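PDB 1K1A: B-cell lymphoma 3 protein from Homo sapiens, which regulates transcription of NF-kappa-B target genes, inhibiting nuclear translocation of p50 in the cytoplasm and acting as transcriptional activator in the nucleus, here represented by its ankyrin repeat domain. Local coordinates for residues S149-S152 and V158-N161; H188-R193 and P197-L202. All coordinates share one frame; numbering follows the deposited sequence.

Interaction 1: S149-S152 and V158-N161; sequences SGRS and VENN
Glu159 OE1 lies over one face of the Arg151 guanidinium, in a probable salt bridge between the two ends of the first helix of ankyrin repeat 5. The setting is a worked example of the short ankyrin helix, with Ser152 at its N-cap, Arg151 in the loop just before it and Glu159 in its last turn. Arg151 NE lies 2.9 Å from Glu159 OE1. Arg151 NH2 is modelled only 2.3 Å from Glu159 OE1, too short to be taken literally, and the oxygen also crowds Arg151 CZ. Arg151 has two conformers, so the ion pair is plausible but its detailed placement is uncertain. The guanidinium and carboxylate planes are inclined by 48°, and this is no flat, two-pronged pairing: the other oxygen, Glu159 OE2, is 4.0 Å from Arg151 NE.

The side chains approach from opposite directions, spanning a 10.2 Å gap between the CA atoms of Arg151 and Glu159. Glu159 does so with an almost straight reach beyond CG (chi2 -173°), whereas Arg151 bends at chi2 and chi3, which turns the NE/NH2 side of its guanidinium toward the oxygen, itself standing off the plane of the group. Both side chains also touch Met180, in a loop, and Arg151 rests against His156 of the same helix. Since both partners are partly exposed, solvent would probably weaken the attraction.

At the helix start, Ser152 takes the place held by threonine in the TPLH motif of ankyrin repeats. Beyond Glu159, Asn160 ND2 is hydrogen-bonded to Asn125 OD1, tying the turn to the preceding repeat. The helix closes in a Schellman motif at Asn161, whose positive phi accompanies a bond from Asn161 N to Val158 O of 3.0 Å.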
loop_
_atom_site.group_PDB
_atom_site.type_symbol
_atom_site.label_atom_id
_atom_site.label_comp_id
_atom_site.label_asym_id
_atom_site.label_seq_id
_atom_site.Cartn_x
_atom_site.Cartn_y
_atom_site.Cartn_z
ATOM N N SER A 149 12.761 7.150 1.922
ATOM C CA SER A 149 13.251 7.558 0.613
ATOM C C SER A 149 12.742 8.910 0.147
ATOM O O SER A 149 13.317 9.517 -0.762
ATOM C CB SER A 149 12.879 6.497 -0.418
ATOM O OG SER A 149 11.482 6.219 -0.375
ATOM N N GLY A 150 11.659 9.380 0.760
ATOM C CA GLY A 150 11.031 10.621 0.350
ATOM C C GLY A 150 10.369 10.500 -1.017
ATOM O O GLY A 150 10.140 11.502 -1.692
ATOM N N ARG A 151 10.058 9.272 -1.421
ATOM C CA ARG A 151 9.470 9.006 -2.736
ATOM C C ARG A 151 7.954 8.800 -2.699
ATOM O O ARG A 151 7.442 8.101 -1.833
ATOM C CB ARG A 151 10.110 7.758 -3.345
ATOM C CG ARG A 151 11.565 7.948 -3.737
ATOM C CD ARG A 151 12.455 6.760 -3.408
ATOM N NE ARG A 151 12.186 5.594 -4.244
ATOM C CZ ARG A 151 12.511 4.356 -3.914
ATOM N NH1 ARG A 151 13.109 4.110 -2.757
ATOM N NH2 ARG A 151 12.239 3.355 -4.740
ATOM N N SER A 152 7.254 9.402 -3.661
ATOM C CA SER A 152 5.810 9.197 -3.819
ATOM C C SER A 152 5.621 7.860 -4.508
ATOM O O SER A 152 6.566 7.324 -5.067
ATOM C CB SER A 152 5.208 10.309 -4.681
ATOM O OG SER A 152 5.707 10.246 -6.010
ATOM N N VAL A 158 7.870 4.211 -11.225
ATOM C CA VAL A 158 8.819 4.480 -12.306
ATOM C C VAL A 158 10.113 3.694 -12.110
ATOM O O VAL A 158 10.644 3.115 -13.059
ATOM C CB VAL A 158 9.121 5.980 -12.448
ATOM C CG1 VAL A 158 10.318 6.201 -13.356
ATOM C CG2 VAL A 158 7.905 6.708 -12.993
ATOM N N GLU A 159 10.615 3.663 -10.880
ATOM C CA GLU A 159 11.831 2.900 -10.576
ATOM C C GLU A 159 11.659 1.388 -10.771
ATOM O O GLU A 159 12.606 0.692 -11.169
ATOM C CB GLU A 159 12.331 3.220 -9.171
ATOM C CG GLU A 159 12.728 4.675 -9.013
ATOM C CD GLU A 159 13.388 4.974 -7.687
ATOM O OE1 GLU A 159 13.062 4.295 -6.687
ATOM O OE2 GLU A 159 14.226 5.900 -7.642
ATOM N N ASN A 160 10.448 0.887 -10.524
ATOM C CA ASN A 160 10.134 -0.530 -10.726
ATOM C C ASN A 160 9.860 -0.849 -12.193
ATOM O O ASN A 160 9.526 -1.987 -12.536
ATOM C CB ASN A 160 8.894 -0.940 -9.909
ATOM C CG ASN A 160 9.079 -0.756 -8.407
ATOM O OD1 ASN A 160 10.201 -0.668 -7.906
ATOM N ND2 ASN A 160 7.963 -0.707 -7.679
ATOM N N ASN A 161 9.964 0.163 -13.051
ATOM C CA ASN A 161 9.670 0.003 -14.474
ATOM C C ASN A 161 8.315 -0.667 -14.735
ATOM O O ASN A 161 8.221 -1.650 -15.466
ATOM C CB ASN A 161 10.800 -0.748 -15.196
ATOM C CG ASN A 161 10.626 -0.749 -16.704
ATOM O OD1 ASN A 161 10.128 0.217 -17.279
ATOM N ND2 ASN A 161 11.017 -1.849 -17.352
#

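Interaction 2: H188-R193 and P197-L202; sequences HSASGR and PLVRTL
The methyl group of Ala190 points at the neighbouring helix and settles among Leu198, Val199 and Leu202, side chains that themselves project toward it. This is the helical hairpin of ankyrin repeat 6, whose two helices run roughly antiparallel, their local axes at 143° and 8.7 Å apart at closest approach. The small side chain of Ala190 is consistent with this close approach; the CA atoms of Ala190 and Val199 are 5.6 Å apart.

Val199 turns one branch into the contact. With CG1 anti to the backbone N (chi1 179°), CG2 is left to face the 188-193 segment, where Val199 CG2 lies 3.8 Å from Ala190 CB and 3.6 Å from Ala190 O. Leu202 reaches the same methyl with a terminal branch, Leu202 CD1 to Ala190 CB being 3.9 Å, while Leu198 offers its CB. Ser191, turned aside, sends its OG to Pro219 O of the next repeat, and Val199 also touches Ile231 of helix 226-232.

No hydrogen bond crosses between the two segments. Apart from the methyl-to-carbonyl touch of Val199 on Ala190, the surfaces meet through aliphatic carbon, so cohesion here probably rests mainly on hydrophobic burial.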
loop_
_atom_site.group_PDB
_atom_site.type_symbol
_atom_site.label_atom_id
_atom_site.label_comp_id
_atom_site.label_asym_id
_atom_site.label_seq_id
_atom_site.Cartn_x
_atom_site.Cartn_y
_atom_site.Cartn_z
ATOM N N HIS A 188 13.509 12.207 -14.268
ATOM C CA HIS A 188 14.961 12.004 -14.176
ATOM C C HIS A 188 15.253 10.514 -14.255
ATOM O O HIS A 188 16.137 10.089 -14.986
ATOM C CB HIS A 188 15.536 12.518 -12.856
ATOM C CG HIS A 188 15.558 14.007 -12.731
ATOM N ND1 HIS A 188 16.648 14.769 -13.089
ATOM C CD2 HIS A 188 14.644 14.869 -12.234
ATOM C CE1 HIS A 188 16.394 16.040 -12.841
ATOM N NE2 HIS A 188 15.184 16.126 -12.318
ATOM N N SER A 189 14.504 9.726 -13.483
ATOM C CA SER A 189 14.714 8.282 -13.423
ATOM C C SER A 189 14.472 7.588 -14.754
ATOM O O SER A 189 15.316 6.796 -15.217
ATOM C CB SER A 189 13.840 7.646 -12.335
ATOM O OG SER A 189 14.462 7.732 -11.063
ATOM N N ALA A 190 13.326 7.872 -15.366
ATOM C CA ALA A 190 12.974 7.273 -16.650
ATOM C C ALA A 190 13.960 7.682 -17.736
ATOM O O ALA A 190 14.371 6.857 -18.553
ATOM C CB ALA A 190 11.546 7.656 -17.056
ATOM N N SER A 191 14.340 8.956 -17.732
ATOM C CA SER A 191 15.258 9.490 -18.734
ATOM C C SER A 191 16.663 8.911 -18.595
ATOM O O SER A 191 17.281 8.517 -19.589
ATOM C CB SER A 191 15.320 11.019 -18.656
ATOM O OG SER A 191 16.318 11.523 -19.532
ATOM N N GLY A 192 17.163 8.873 -17.362
ATOM C CA GLY A 192 18.500 8.371 -17.088
ATOM C C GLY A 192 18.670 6.887 -17.368
ATOM O O GLY A 192 19.777 6.421 -17.644
ATOM N N ARG A 193 17.572 6.145 -17.316
ATOM C CA ARG A 193 17.618 4.700 -17.534
ATOM C C ARG A 193 17.153 4.303 -18.925
ATOM O O ARG A 193 17.160 3.123 -19.273
ATOM C CB ARG A 193 16.777 3.978 -16.488
ATOM C CG ARG A 193 17.324 4.064 -15.090
ATOM C CD ARG A 193 16.360 3.553 -14.025
ATOM N NE ARG A 193 15.834 2.227 -14.349
ATOM C CZ ARG A 193 15.027 1.534 -13.550
ATOM N NH1 ARG A 193 14.658 2.038 -12.382
ATOM N NH2 ARG A 193 14.593 0.334 -13.913
ATOM N N PRO A 197 9.053 3.831 -23.019
ATOM C CA PRO A 197 7.596 3.884 -22.831
ATOM C C PRO A 197 7.211 4.789 -21.664
ATOM O O PRO A 197 6.208 5.508 -21.745
ATOM C CB PRO A 197 7.227 2.429 -22.529
ATOM C CG PRO A 197 8.330 1.628 -23.149
ATOM C CD PRO A 197 9.566 2.450 -22.966
ATOM N N LEU A 198 8.011 4.767 -20.600
ATOM C CA LEU A 198 7.749 5.605 -19.437
ATOM C C LEU A 198 8.043 7.074 -19.725
ATOM O O LEU A 198 7.316 7.954 -19.279
ATOM C CB LEU A 198 8.545 5.125 -18.218
ATOM C CG LEU A 198 7.847 4.052 -17.363
ATOM C CD1 LEU A 198 7.597 2.791 -18.167
ATOM C CD2 LEU A 198 8.632 3.743 -16.092
ATOM N N VAL A 199 9.123 7.339 -20.452
ATOM C CA VAL A 199 9.454 8.708 -20.803
ATOM C C VAL A 199 8.301 9.301 -21.609
ATOM O O VAL A 199 7.843 10.412 -21.334
ATOM C CB VAL A 199 10.782 8.804 -21.600
ATOM C CG1 VAL A 199 11.078 10.253 -21.967
ATOM C CG2 VAL A 199 11.935 8.222 -20.788
ATOM N N ARG A 200 7.810 8.540 -22.583
ATOM C CA ARG A 200 6.710 9.004 -23.423
ATOM C C ARG A 200 5.470 9.317 -22.595
ATOM O O ARG A 200 4.833 10.356 -22.792
ATOM C CB ARG A 200 6.351 7.967 -24.491
ATOM C CG ARG A 200 7.330 7.893 -25.667
ATOM C CD ARG A 200 7.024 6.774 -26.663
ATOM N NE ARG A 200 8.110 6.588 -27.622
ATOM C CZ ARG A 200 8.826 5.480 -27.739
ATOM N NH1 ARG A 200 8.575 4.426 -26.963
ATOM N NH2 ARG A 200 9.804 5.422 -28.634
ATOM N N THR A 201 5.126 8.408 -21.689
ATOM C CA THR A 201 3.940 8.571 -20.849
ATOM C C THR A 201 4.045 9.787 -19.915
ATOM O O THR A 201 3.125 10.596 -19.840
ATOM C CB THR A 201 3.667 7.284 -20.054
ATOM O OG1 THR A 201 3.057 6.314 -20.918
ATOM C CG2 THR A 201 2.606 7.517 -18.993
ATOM N N LEU A 202 5.164 9.908 -19.206
ATOM C CA LEU A 202 5.376 11.051 -18.310
ATOM C C LEU A 202 5.339 12.408 -19.041
ATOM O O LEU A 202 4.738 13.357 -18.560
ATOM C CB LEU A 202 6.695 10.906 -17.539
ATOM C CG LEU A 202 6.818 9.708 -16.588
ATOM C CD1 LEU A 202 8.265 9.500 -16.143
ATOM C CD2 LEU A 202 5.898 9.870 -15.376
#

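Overall arrangement
Interactions 1 and 2 belong to consecutive ankyrin repeats, their centres 12 Å apart, and they represent two levels of the stack: a probable charged bridge at the surface and an apolar core within a hairpin. They touch directly. Glu159 O of interaction 1 probably accepts a hydrogen bond from Arg193 NH1 of interaction 2, at 2.7 Å. Leu198, which lends its CB to the hairpin, turns its two terminal methyls to the preceding repeat, with Leu198 CD2 3.7 Å from Val158 O and Leu198 CD1 3.7 Å from Asn161 OD1. The helix end closed at Asn161 thus joins the inter-repeat interface, through which neighbouring repeats are held in the elongated domain.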